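Long-range contacts in glucose import ATP-binding protein GlcV (Sulfolobus solfataricus, PDB 1OXX), which supplies ATP-driven energy to a glucose import ABC transporter and, as a free subunit, hydrolyses ATP constitutively in vitro: residues 8-13 with 21-26; 26-31 with 193-198; 82-87 with 161-166; 230-235 with 346-351. The protein carries 1 engineered substitution. All blocks are in the same frame, centred on the assembly; numbering follows the deposited sequence.

Interactions 1 to 3 lie in the ABC-ATPase domain, and interaction 4 joins it to the C-terminal domain. Interactions 1 and 2 share Ile26 on strand 18-28, with centres about 16 Å apart; the first pairs that strand within the antiparallel sheet, the second carries its end to the central sheet. Interactions 2 and 3 meet directly, because strands 193-198 and 161-165 are neighbours: Leu195 O lies 2.9 Å from Leu164 N, probably a hydrogen bond. Interaction 3 carries Glu166, inferred to bind ATP, and sets Asp165 beside Thr45; interaction 1 also comes near the site, Lys11 lying about 4 Å from Thr46, side chain to side chain. Interaction 4 lies far off, its centre about 33 Å from that of interaction 3.

Interaction 1. Residues 8-13 with 21-26; sequences NVSKVF and LDNVNI
The side chains of Asn8 and Asn23 lie side by side and run the same way, their amide planes 31° apart, while the amide of Asn25 stands almost perpendicular to Asn8's, at 85°. Over one face of the Asn25 amide sits the backbone N of Asn8, which donates to Asn25 OD1 at 2.7 Å from well above the carbonyl plane. Next along, Val9 and Val24 form a hydrogen-bonded antiparallel pair, Val9 N to Val24 O at 3.0 Å and Val24 N to Val9 O at 2.9 Å. Lys11 and Leu21 form another, with Lys11 N to Leu21 O at 2.9 Å. In this hairpin of the antiparallel sheet Asn23 is the extra residue that shifts the register by one between the two pairs, a G1 beta bulge; a second lies just before, where Asn8 and Val9 both face Val24. Asn8 and Asn23 both have positive phi. The Ser10 hydroxyl lies beside its own backbone N (chi1 -65°), from where OG accepts Asn23 N at 2.9 Å and shares a water with Asp22 OD2. On the other face, Val9 CG1 comes within 4.4 Å of Leu21 CD1, and Leu21 packs on Ile50 of helix 41-52. The Lys11 chain leads away to a salt bridge with Asp55.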
loop_
_atom_site.group_PDB
_atom_site.type_symbol
_atom_site.label_atom_id
_atom_site.label_comp_id
_atom_site.label_asym_id
_atom_site.label_seq_id
_atom_site.Cartn_x
_atom_site.Cartn_y
_atom_site.Cartn_z
ATOM N N ASN A 8 -0.357 -2.579 -21.959
ATOM C CA ASN A 8 -0.439 -4.033 -22.047
ATOM C C ASN A 8 0.792 -4.748 -21.525
ATOM O O ASN A 8 1.304 -5.672 -22.157
ATOM C CB ASN A 8 -0.695 -4.461 -23.497
ATOM C CG ASN A 8 -1.959 -3.882 -24.055
ATOM O OD1 ASN A 8 -1.966 -3.330 -25.153
ATOM N ND2 ASN A 8 -3.043 -4.016 -23.311
ATOM N N VAL A 9 1.273 -4.334 -20.366
ATOM C CA VAL A 9 2.496 -4.923 -19.852
ATOM C C VAL A 9 2.280 -6.261 -19.162
ATOM O O VAL A 9 1.503 -6.376 -18.214
ATOM C CB VAL A 9 3.180 -3.984 -18.912
ATOM C CG1 VAL A 9 4.212 -4.709 -18.069
ATOM C CG2 VAL A 9 3.804 -2.820 -19.732
ATOM N N SER A 10 2.977 -7.278 -19.669
ATOM C CA SER A 10 2.967 -8.593 -19.058
ATOM C C SER A 10 4.401 -8.999 -18.751
ATOM O O SER A 10 5.345 -8.522 -19.376
ATOM C CB SER A 10 2.340 -9.603 -20.002
ATOM O OG SER A 10 0.974 -9.315 -20.223
ATOM N N LYS A 11 4.561 -9.872 -17.767
ATOM C CA LYS A 11 5.873 -10.361 -17.380
ATOM C C LYS A 11 5.703 -11.813 -16.945
ATOM O O LYS A 11 4.883 -12.117 -16.077
ATOM C CB LYS A 11 6.474 -9.545 -16.233
ATOM C CG LYS A 11 7.857 -10.011 -15.830
ATOM C CD LYS A 11 8.844 -9.880 -16.963
ATOM C CE LYS A 11 10.223 -10.335 -16.550
ATOM N NZ LYS A 11 11.170 -10.182 -17.678
ATOM N N VAL A 12 6.455 -12.700 -17.589
ATOM C CA VAL A 12 6.439 -14.106 -17.247
ATOM C C VAL A 12 7.815 -14.549 -16.785
ATOM O O VAL A 12 8.837 -13.934 -17.120
ATOM C CB VAL A 12 5.994 -14.988 -18.434
ATOM C CG1 VAL A 12 4.682 -14.500 -18.997
ATOM C CG2 VAL A 12 7.065 -15.037 -19.501
ATOM N N PHE A 13 7.819 -15.595 -15.972
ATOM C CA PHE A 13 9.034 -16.256 -15.531
ATOM C C PHE A 13 8.865 -17.751 -15.803
ATOM O O PHE A 13 7.786 -18.198 -16.205
ATOM C CB PHE A 13 9.272 -16.011 -14.041
ATOM C CG PHE A 13 9.571 -14.578 -13.701
ATOM C CD1 PHE A 13 8.632 -13.797 -13.053
ATOM C CD2 PHE A 13 10.786 -14.013 -14.037
ATOM C CE1 PHE A 13 8.904 -12.470 -12.736
ATOM C CE2 PHE A 13 11.060 -12.690 -13.724
ATOM C CZ PHE A 13 10.123 -11.925 -13.071
ATOM N N LEU A 21 2.792 -10.583 -14.167
ATOM C CA LEU A 21 1.947 -9.462 -14.549
ATOM C C LEU A 21 1.233 -9.827 -15.835
ATOM O O LEU A 21 1.859 -10.318 -16.788
ATOM C CB LEU A 21 2.763 -8.186 -14.763
ATOM C CG LEU A 21 3.546 -7.647 -13.578
ATOM C CD1 LEU A 21 4.471 -6.553 -14.069
ATOM C CD2 LEU A 21 2.614 -7.138 -12.504
ATOM N N ASP A 22 -0.064 -9.545 -15.861
ATOM C CA ASP A 22 -0.925 -9.917 -16.975
ATOM C C ASP A 22 -1.669 -8.708 -17.555
ATOM O O ASP A 22 -2.650 -8.238 -16.978
ATOM C CB ASP A 22 -1.924 -10.982 -16.515
ATOM C CG ASP A 22 -2.708 -11.562 -17.648
ATOM O OD1 ASP A 22 -3.381 -12.594 -17.430
ATOM O OD2 ASP A 22 -2.727 -11.062 -18.783
ATOM N N ASN A 23 -1.170 -8.190 -18.677
ATOM C CA ASN A 23 -1.799 -7.086 -19.409
ATOM C C ASN A 23 -2.188 -5.881 -18.555
ATOM O O ASN A 23 -3.351 -5.465 -18.512
ATOM C CB ASN A 23 -3.007 -7.585 -20.185
ATOM C CG ASN A 23 -3.086 -6.970 -21.556
ATOM O OD1 ASN A 23 -2.333 -7.348 -22.452
ATOM N ND2 ASN A 23 -3.982 -6.003 -21.726
ATOM N N VAL A 24 -1.191 -5.327 -17.890
ATOM C CA VAL A 24 -1.399 -4.184 -17.019
ATOM C C VAL A 24 -1.408 -2.892 -17.824
ATOM O O VAL A 24 -0.501 -2.629 -18.616
ATOM C CB VAL A 24 -0.330 -4.116 -15.933
ATOM C CG1 VAL A 24 -0.486 -2.853 -15.107
ATOM C CG2 VAL A 24 -0.386 -5.343 -15.046
ATOM N N ASN A 25 -2.448 -2.096 -17.628
ATOM C CA ASN A 25 -2.599 -0.826 -18.311
ATOM C C ASN A 25 -2.867 0.308 -17.311
ATOM O O ASN A 25 -3.866 0.276 -16.591
ATOM C CB ASN A 25 -3.738 -0.896 -19.319
ATOM C CG ASN A 25 -3.379 -1.725 -20.541
ATOM O OD1 ASN A 25 -2.659 -1.255 -21.414
ATOM N ND2 ASN A 25 -3.856 -2.977 -20.587
ATOM N N ILE A 26 -1.962 1.286 -17.254
ATOM C CA ILE A 26 -2.087 2.446 -16.380
ATOM C C ILE A 26 -1.451 3.638 -17.055
ATOM O O ILE A 26 -0.398 3.501 -17.667
ATOM C CB ILE A 26 -1.319 2.266 -15.052
ATOM C CG1 ILE A 26 -1.474 0.876 -14.474
ATOM C CG2 ILE A 26 -1.765 3.315 -14.050
ATOM C CD1 ILE A 26 -0.540 0.626 -13.293
HETATM O O HOH W 1 -0.701 -11.838 -20.292
#

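Interaction 2. Residues 26-31 with 193-198; sequences INIENG and TLLVVS
Ile28 and Thr193 meet methyl to methyl, Ile28 CG2 to Thr193 CG2 at 3.8 Å, in the closely packed part of this small contact. The threonine serves two ends at once. With its methyl anti to the backbone N and its hydroxyl anti to the carbonyl carbon (chi1 -61°), CG2 is turned to the isoleucine while OG1 takes the backbone N-H of Gly31 at 2.9 Å, a nearly straight bond of 164°. The same OG1 is also hydrogen-bonded to Val2 O, so a buried hydroxyl is gripped from the turn and from the N-terminus together. Here strand 18-28 of the antiparallel sheet ends and the chain swings through Gly31, at positive phi, into strand 33-37, which lies next to strand 193-198 in the central sheet of the P-loop NTPase core. Contact thins farther along: Ile28 CD1 comes no nearer than 4.5 Å to Leu195 CD1, and Phe34 of strand 33-37 packs against both residues. The outer side is looser still. Glu29 and Asn30 start their side chains away from strand 193-198; the Glu29 carboxylate forms a salt bridge with Arg3, and Asn30 is exposed to solvent. Their backbones alone approach the threonine, Asn30 CA lying 3.7 Å from Thr193 OG1.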
loop_
_atom_site.group_PDB
_atom_site.type_symbol
_atom_site.label_atom_id
_atom_site.label_comp_id
_atom_site.label_asym_id
_atom_site.label_seq_id
_atom_site.Cartn_x
_atom_site.Cartn_y
_atom_site.Cartn_z
ATOM N N ILE A 26 -1.962 1.286 -17.254
ATOM C CA ILE A 26 -2.087 2.446 -16.380
ATOM C C ILE A 26 -1.451 3.638 -17.055
ATOM O O ILE A 26 -0.398 3.501 -17.667
ATOM C CB ILE A 26 -1.319 2.266 -15.052
ATOM C CG1 ILE A 26 -1.474 0.876 -14.474
ATOM C CG2 ILE A 26 -1.765 3.315 -14.050
ATOM C CD1 ILE A 26 -0.540 0.626 -13.293
ATOM N N ASN A 27 -2.116 4.787 -16.964
ATOM C CA ASN A 27 -1.558 6.053 -17.415
ATOM C C ASN A 27 -1.369 6.913 -16.174
ATOM O O ASN A 27 -2.352 7.393 -15.582
ATOM C CB ASN A 27 -2.474 6.781 -18.405
ATOM C CG ASN A 27 -2.797 5.959 -19.639
ATOM O OD1 ASN A 27 -1.947 5.234 -20.163
ATOM N ND2 ASN A 27 -4.024 6.114 -20.151
ATOM N N ILE A 28 -0.124 7.065 -15.720
ATOM C CA ILE A 28 0.205 7.863 -14.533
ATOM C C ILE A 28 0.593 9.254 -14.985
ATOM O O ILE A 28 1.465 9.415 -15.829
ATOM C CB ILE A 28 1.371 7.202 -13.760
ATOM C CG1 ILE A 28 0.962 5.800 -13.315
ATOM C CG2 ILE A 28 1.759 8.033 -12.555
ATOM C CD1 ILE A 28 2.081 5.000 -12.672
ATOM N N GLU A 29 -0.072 10.260 -14.433
ATOM C CA GLU A 29 0.136 11.629 -14.871
ATOM C C GLU A 29 1.347 12.280 -14.228
ATOM O O GLU A 29 1.858 11.838 -13.204
ATOM C CB GLU A 29 -1.119 12.451 -14.566
ATOM C CG GLU A 29 -2.342 11.987 -15.350
ATOM C CD GLU A 29 -2.154 12.038 -16.861
ATOM O OE1 GLU A 29 -1.443 12.932 -17.356
ATOM O OE2 GLU A 29 -2.716 11.166 -17.567
ATOM N N ASN A 30 1.827 13.325 -14.893
ATOM C CA ASN A 30 2.948 14.096 -14.415
ATOM C C ASN A 30 2.669 14.618 -13.015
ATOM O O ASN A 30 1.664 15.299 -12.776
ATOM C CB ASN A 30 3.171 15.260 -15.400
ATOM C CG ASN A 30 4.329 16.151 -15.022
ATOM O OD1 ASN A 30 5.173 16.464 -15.862
ATOM N ND2 ASN A 30 4.363 16.591 -13.773
ATOM N N GLY A 31 3.558 14.283 -12.082
ATOM C CA GLY A 31 3.473 14.764 -10.719
ATOM C C GLY A 31 2.487 14.011 -9.843
ATOM O O GLY A 31 2.264 14.382 -8.683
ATOM N N THR A 193 6.841 12.888 -10.106
ATOM C CA THR A 193 5.895 11.801 -10.141
ATOM C C THR A 193 6.393 10.814 -9.088
ATOM O O THR A 193 7.605 10.639 -8.882
ATOM C CB THR A 193 5.891 11.188 -11.525
ATOM O OG1 THR A 193 5.503 12.183 -12.490
ATOM C CG2 THR A 193 4.843 10.050 -11.653
ATOM N N LEU A 194 5.466 10.131 -8.431
ATOM C CA LEU A 194 5.851 9.231 -7.363
ATOM C C LEU A 194 5.069 7.938 -7.492
ATOM O O LEU A 194 3.851 7.966 -7.696
ATOM C CB LEU A 194 5.561 9.879 -6.015
ATOM C CG LEU A 194 5.930 9.028 -4.805
ATOM C CD1 LEU A 194 6.173 9.875 -3.581
ATOM C CD2 LEU A 194 4.844 8.003 -4.549
ATOM N N LEU A 195 5.751 6.805 -7.359
ATOM C CA LEU A 195 5.103 5.509 -7.385
ATOM C C LEU A 195 5.573 4.771 -6.137
ATOM O O LEU A 195 6.782 4.607 -5.918
ATOM C CB LEU A 195 5.475 4.697 -8.621
ATOM C CG LEU A 195 4.955 3.255 -8.705
ATOM C CD1 LEU A 195 3.451 3.205 -8.789
ATOM C CD2 LEU A 195 5.575 2.516 -9.893
ATOM N N VAL A 196 4.620 4.314 -5.341
ATOM C CA VAL A 196 4.939 3.571 -4.124
ATOM C C VAL A 196 4.226 2.239 -4.183
ATOM O O VAL A 196 3.042 2.175 -4.521
ATOM C CB VAL A 196 4.547 4.347 -2.860
ATOM C CG1 VAL A 196 3.077 4.683 -2.872
ATOM C CG2 VAL A 196 4.890 3.543 -1.586
ATOM N N VAL A 197 4.954 1.169 -3.896
ATOM C CA VAL A 197 4.343 -0.146 -3.789
ATOM C C VAL A 197 4.577 -0.641 -2.374
ATOM O O VAL A 197 5.657 -0.452 -1.803
ATOM C CB VAL A 197 4.851 -1.164 -4.832
ATOM C CG1 VAL A 197 4.801 -0.570 -6.227
ATOM C CG2 VAL A 197 6.246 -1.633 -4.498
ATOM N N SER A 198 3.564 -1.283 -1.787
ATOM C CA SER A 198 3.659 -1.734 -0.413
ATOM C C SER A 198 2.587 -2.764 -0.107
ATOM O O SER A 198 1.596 -2.850 -0.830
ATOM C CB SER A 198 3.472 -0.553 0.554
ATOM O OG SER A 198 3.652 -0.920 1.908
#

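Interaction 3. Residues 82-87 with 161-166; sequences RKIGMV and LLLLDE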
loop_
_atom_site.group_PDB
_atom_site.type_symbol
_atom_site.label_atom_id
_atom_site.label_comp_id
_atom_site.label_asym_id
_atom_site.label_seq_id
_atom_site.Cartn_x
_atom_site.Cartn_y
_atom_site.Cartn_z
ATOM N N ARG A 82 16.819 7.268 -17.127
ATOM C CA ARG A 82 15.386 7.515 -16.932
ATOM C C ARG A 82 14.952 8.596 -15.914
ATOM O O ARG A 82 13.756 8.809 -15.682
ATOM C CB ARG A 82 14.728 6.217 -16.514
ATOM C CG ARG A 82 14.636 5.186 -17.604
ATOM C CD ARG A 82 13.808 4.023 -17.174
ATOM N NE ARG A 82 13.861 2.928 -18.133
ATOM C CZ ARG A 82 13.058 1.873 -18.090
ATOM N NH1 ARG A 82 12.113 1.756 -17.157
ATOM N NH2 ARG A 82 13.204 0.927 -18.998
ATOM N N LYS A 83 15.912 9.267 -15.316
ATOM C CA LYS A 83 15.662 10.302 -14.314
ATOM C C LYS A 83 14.824 9.797 -13.139
ATOM O O LYS A 83 13.842 10.416 -12.738
ATOM C CB LYS A 83 15.079 11.575 -14.928
ATOM C CG LYS A 83 16.006 12.211 -15.970
ATOM C CD LYS A 83 15.885 13.726 -16.003
ATOM C CE LYS A 83 16.864 14.374 -15.033
ATOM N NZ LYS A 83 17.202 15.769 -15.429
ATOM N N ILE A 84 15.265 8.677 -12.598
ATOM C CA ILE A 84 14.605 7.999 -11.494
ATOM C C ILE A 84 15.444 8.022 -10.229
ATOM O O ILE A 84 16.686 7.996 -10.293
ATOM C CB ILE A 84 14.317 6.548 -11.848
ATOM C CG1 ILE A 84 13.395 6.482 -13.055
ATOM C CG2 ILE A 84 13.658 5.832 -10.689
ATOM C CD1 ILE A 84 13.140 5.069 -13.540
ATOM N N GLY A 85 14.767 8.145 -9.109
ATOM C CA GLY A 85 15.360 7.976 -7.796
ATOM C C GLY A 85 14.676 6.786 -7.155
ATOM O O GLY A 85 13.446 6.695 -7.189
ATOM N N MET A 86 15.460 5.875 -6.595
ATOM C CA MET A 86 14.925 4.647 -6.020
ATOM C C MET A 86 15.175 4.554 -4.519
ATOM O O MET A 86 16.313 4.718 -4.074
ATOM C CB MET A 86 15.569 3.435 -6.698
ATOM C CG MET A 86 15.182 3.255 -8.155
ATOM S SD MET A 86 16.156 1.995 -9.004
ATOM C CE MET A 86 17.716 2.846 -9.161
ATOM N N VAL A 87 14.123 4.270 -3.760
ATOM C CA VAL A 87 14.220 3.993 -2.328
ATOM C C VAL A 87 13.593 2.626 -2.197
ATOM O O VAL A 87 12.369 2.510 -2.157
ATOM C CB VAL A 87 13.440 4.964 -1.475
ATOM C CG1 VAL A 87 13.558 4.566 -0.019
ATOM C CG2 VAL A 87 13.952 6.379 -1.694
ATOM N N LEU A 161 11.078 11.167 -11.318
ATOM C CA LEU A 161 10.254 10.088 -10.800
ATOM C C LEU A 161 10.928 9.494 -9.575
ATOM O O LEU A 161 12.111 9.165 -9.604
ATOM C CB LEU A 161 10.107 9.015 -11.872
ATOM C CG LEU A 161 9.412 7.709 -11.497
ATOM C CD1 LEU A 161 7.962 7.972 -11.051
ATOM C CD2 LEU A 161 9.465 6.725 -12.674
ATOM N N LEU A 162 10.175 9.386 -8.493
ATOM C CA LEU A 162 10.665 8.769 -7.275
ATOM C C LEU A 162 9.911 7.454 -7.099
ATOM O O LEU A 162 8.692 7.450 -7.061
ATOM C CB LEU A 162 10.412 9.676 -6.080
ATOM C CG LEU A 162 10.928 9.173 -4.726
ATOM C CD1 LEU A 162 12.441 8.948 -4.759
ATOM C CD2 LEU A 162 10.544 10.171 -3.622
ATOM N N LEU A 163 10.656 6.364 -6.990
ATOM C CA LEU A 163 10.103 5.015 -6.874
ATOM C C LEU A 163 10.403 4.477 -5.478
ATOM O O LEU A 163 11.555 4.429 -5.075
ATOM C CB LEU A 163 10.744 4.089 -7.892
ATOM C CG LEU A 163 10.638 4.479 -9.354
ATOM C CD1 LEU A 163 11.343 3.480 -10.300
ATOM C CD2 LEU A 163 9.168 4.581 -9.740
ATOM N N LEU A 164 9.365 4.043 -4.778
ATOM C CA LEU A 164 9.471 3.544 -3.412
ATOM C C LEU A 164 8.893 2.135 -3.351
ATOM O O LEU A 164 7.753 1.905 -3.727
ATOM C CB LEU A 164 8.694 4.440 -2.460
ATOM C CG LEU A 164 9.023 5.933 -2.465
ATOM C CD1 LEU A 164 8.022 6.694 -1.593
ATOM C CD2 LEU A 164 10.452 6.203 -2.018
ATOM N N ASP A 165 9.702 1.198 -2.894
ATOM C CA ASP A 165 9.283 -0.185 -2.729
ATOM C C ASP A 165 9.503 -0.546 -1.262
ATOM O O ASP A 165 10.648 -0.684 -0.821
ATOM C CB ASP A 165 10.107 -1.101 -3.631
ATOM C CG ASP A 165 9.622 -2.544 -3.620
ATOM O OD1 ASP A 165 8.917 -2.946 -2.668
ATOM O OD2 ASP A 165 9.910 -3.339 -4.544
ATOM N N GLU A 166 8.410 -0.682 -0.506
ATOM C CA GLU A 166 8.489 -0.994 0.923
ATOM C C GLU A 166 9.458 -0.056 1.610
ATOM O O GLU A 166 10.324 -0.489 2.371
ATOM C CB GLU A 166 8.974 -2.430 1.141
ATOM C CG GLU A 166 8.004 -3.499 0.711
ATOM C CD GLU A 166 6.845 -3.659 1.674
ATOM O OE1 GLU A 166 7.038 -3.400 2.881
ATOM O OE2 GLU A 166 5.750 -4.048 1.223
#
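Ile84 wedges its branches between Leu161 and Leu163, two residues of the neighbouring strand that project to the same side of the sheet. Its CG1 lies alongside Leu161, 4.0 Å from CD2 of that residue, while its CG2 presses on Leu163 CD1 at 3.3 Å, tighter than normal van der Waals contact. The longer branch keeps beside the backbone N (chi1 -61°), which leaves CG2 on the side of Leu163. On the reverse side Gly85 leaves a hollow that Leu162 enters: its CD1 reaches over to 3.5 Å from Gly85 O. Val87 closes the far end of this dip, lying side by side with one of the two conformers of Leu164, so the fit there is less certain. Beneath these fits the backbones run parallel, 19° apart, and exchange five hydrogen bonds, among them Gly85 N to Leu161 O at 2.9 Å and Leu163 N to Gly85 O at 2.8 Å. Strand 84-88 is outermost on this side of the central sheet within the chain, and Ile51 of helix 41-52 packs on Leu161 and Leu163. The row of leucines ending in Asp165 and Glu166 has the form of a Walker B motif. Asp165 N donates to Val87 O at 3.1 Å, while its carboxylate is hydrogen-bonded to Thr45 of the P-loop. An apolar strand held by backbone hydrogen bonds thus ends in two acidic residues at the P-loop side, consistent with the inferred role of Glu166 in binding ATP.

Interaction 4. Residues 230-235 with 346-351; sequences DNPVSI and KIKVFE
Phe350 lays one face of its ring against the chain turn at Ser234 and Ile235. Ile235 N stands 3.7 Å above the ring plane, over its centre, and Ser234 C sits above the rim. At the ring's edge, near its plane, is Pro232 O, 3.5 Å from Phe350 CE2. The Ile235 side chain runs at a slant to the ring and brings CD1 to 3.9 Å from Phe350 CE1. Ser234 is the N-cap of helix 235-241, its hydroxyl bonded to Val237 N, so the aromatic covers the beginning of that helix. Next in the row, Lys348 crosses the proline ring at about a right angle, its CE 3.8 Å from Pro232 CD. A bend at its last torsion (chi4 62°) then turns the ammonium aside, where one water links it to Asp230 O, another to Asp230 OD1, and a weak bond runs to Lys346 O. Lys346 reaches Asp230 from another direction, in a salt bridge of 3.5 Å between NZ and OD1, with a third water bridging the same two atoms. The contact joins the loop between helices 225-230 and 235-241 of the ATPase part to strand 348-351, the outermost strand of an antiparallel sheet of the C-terminal part. An aromatic ring packed on backbone and Ile235 at one end, and water-mediated charge at the other, make it a mixed interface; the two lysines probably offset the negative charge of Asp230 and the carbonyl end of helix 225-230.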
loop_
_atom_site.group_PDB
_atom_site.type_symbol
_atom_site.label_atom_id
_atom_site.label_comp_id
_atom_site.label_asym_id
_atom_site.label_seq_id
_atom_site.Cartn_x
_atom_site.Cartn_y
_atom_site.Cartn_z
ATOM N N ASP A 230 -14.213 2.124 0.639
ATOM C CA ASP A 230 -15.652 2.089 0.827
ATOM C C ASP A 230 -16.394 1.349 -0.283
ATOM O O ASP A 230 -17.472 0.793 -0.036
ATOM C CB ASP A 230 -16.200 3.509 0.936
ATOM C CG ASP A 230 -15.847 4.171 2.243
ATOM O OD1 ASP A 230 -15.562 3.465 3.244
ATOM O OD2 ASP A 230 -15.828 5.422 2.343
ATOM N N ASN A 231 -15.820 1.314 -1.481
ATOM C CA ASN A 231 -16.454 0.655 -2.628
ATOM C C ASN A 231 -15.520 -0.348 -3.314
ATOM O O ASN A 231 -15.241 -0.248 -4.510
ATOM C CB ASN A 231 -16.951 1.714 -3.609
ATOM C CG ASN A 231 -17.948 2.650 -2.973
ATOM O OD1 ASN A 231 -19.021 2.224 -2.548
ATOM N ND2 ASN A 231 -17.589 3.923 -2.873
ATOM N N PRO A 232 -15.046 -1.327 -2.564
ATOM C CA PRO A 232 -14.153 -2.325 -3.166
ATOM C C PRO A 232 -14.906 -3.217 -4.139
ATOM O O PRO A 232 -16.053 -3.584 -3.884
ATOM C CB PRO A 232 -13.668 -3.140 -1.974
ATOM C CG PRO A 232 -14.742 -2.950 -0.921
ATOM C CD PRO A 232 -15.274 -1.559 -1.134
ATOM N N VAL A 233 -14.234 -3.624 -5.213
ATOM C CA VAL A 233 -14.892 -4.418 -6.245
ATOM C C VAL A 233 -15.066 -5.867 -5.831
ATOM O O VAL A 233 -15.888 -6.593 -6.406
ATOM C CB VAL A 233 -14.109 -4.335 -7.576
ATOM C CG1 VAL A 233 -12.835 -5.125 -7.497
ATOM C CG2 VAL A 233 -14.962 -4.815 -8.758
ATOM N N SER A 234 -14.322 -6.282 -4.818
ATOM C CA SER A 234 -14.342 -7.657 -4.354
ATOM C C SER A 234 -13.961 -7.697 -2.900
ATOM O O SER A 234 -13.399 -6.744 -2.371
ATOM C CB SER A 234 -13.337 -8.499 -5.138
ATOM O OG SER A 234 -11.986 -8.122 -4.827
ATOM N N ILE A 235 -14.239 -8.811 -2.234
ATOM C CA ILE A 235 -13.851 -8.928 -0.834
ATOM C C ILE A 235 -12.317 -8.963 -0.701
ATOM O O ILE A 235 -11.759 -8.488 0.295
ATOM C CB ILE A 235 -14.539 -10.143 -0.131
ATOM C CG1 ILE A 235 -14.446 -10.005 1.391
ATOM C CG2 ILE A 235 -13.944 -11.478 -0.596
ATOM C CD1 ILE A 235 -15.224 -8.854 1.980
ATOM N N LYS A 346 -22.597 0.867 5.234
ATOM C CA LYS A 346 -21.237 0.350 5.109
ATOM C C LYS A 346 -21.211 -1.164 4.921
ATOM O O LYS A 346 -20.136 -1.751 4.825
ATOM C CB LYS A 346 -20.378 0.739 6.308
ATOM C CG LYS A 346 -20.253 2.215 6.544
ATOM C CD LYS A 346 -19.378 2.853 5.495
ATOM C CE LYS A 346 -19.254 4.351 5.741
ATOM N NZ LYS A 346 -18.361 4.982 4.760
ATOM N N ILE A 347 -22.363 -1.808 4.837
ATOM C CA ILE A 347 -22.371 -3.226 4.550
ATOM C C ILE A 347 -21.976 -3.446 3.098
ATOM O O ILE A 347 -22.561 -2.846 2.186
ATOM C CB ILE A 347 -23.771 -3.832 4.766
ATOM C CG1 ILE A 347 -24.289 -3.639 6.199
ATOM C CG2 ILE A 347 -23.779 -5.289 4.329
ATOM C CD1 ILE A 347 -25.790 -3.875 6.354
ATOM N N LYS A 348 -20.961 -4.263 2.876
ATOM C CA LYS A 348 -20.549 -4.636 1.534
ATOM C C LYS A 348 -21.057 -6.035 1.271
ATOM O O LYS A 348 -21.060 -6.887 2.166
ATOM C CB LYS A 348 -19.046 -4.577 1.392
ATOM C CG LYS A 348 -18.495 -3.177 1.612
ATOM C CD LYS A 348 -17.135 -3.226 2.228
ATOM C CE LYS A 348 -16.524 -1.837 2.490
ATOM N NZ LYS A 348 -17.239 -0.949 3.440
ATOM N N VAL A 349 -21.536 -6.270 0.062
ATOM C CA VAL A 349 -22.060 -7.586 -0.267
ATOM C C VAL A 349 -21.618 -7.984 -1.657
ATOM O O VAL A 349 -21.551 -7.146 -2.562
ATOM C CB VAL A 349 -23.607 -7.647 -0.091
ATOM C CG1 VAL A 349 -24.315 -6.784 -1.110
ATOM C CG2 VAL A 349 -24.110 -9.090 -0.158
ATOM N N PHE A 350 -21.248 -9.253 -1.779
ATOM C CA PHE A 350 -20.779 -9.838 -3.038
ATOM C C PHE A 350 -21.416 -11.190 -3.271
ATOM O O PHE A 350 -21.764 -11.902 -2.321
ATOM C CB PHE A 350 -19.261 -10.021 -3.012
ATOM C CG PHE A 350 -18.511 -8.784 -2.601
ATOM C CD1 PHE A 350 -18.163 -8.577 -1.272
ATOM C CD2 PHE A 350 -18.187 -7.823 -3.537
ATOM C CE1 PHE A 350 -17.507 -7.446 -0.896
ATOM C CE2 PHE A 350 -17.525 -6.692 -3.162
ATOM C CZ PHE A 350 -17.177 -6.506 -1.842
ATOM N N GLU A 351 -21.580 -11.551 -4.536
ATOM C CA GLU A 351 -22.116 -12.864 -4.857
ATOM C C GLU A 351 -21.074 -13.896 -4.477
ATOM O O GLU A 351 -19.884 -13.680 -4.666
ATOM C CB GLU A 351 -22.415 -12.985 -6.355
ATOM C CG GLU A 351 -23.547 -12.096 -6.826
ATOM C CD GLU A 351 -23.859 -12.276 -8.296
ATOM O OE1 GLU A 351 -24.403 -11.332 -8.907
ATOM O OE2 GLU A 351 -23.563 -13.362 -8.836
HETATM O O HOH W 2 -15.492 0.938 4.417
HETATM O O HOH W 3 -19.134 0.545 2.145
HETATM O O HOH W 4 -15.723 4.335 5.800
#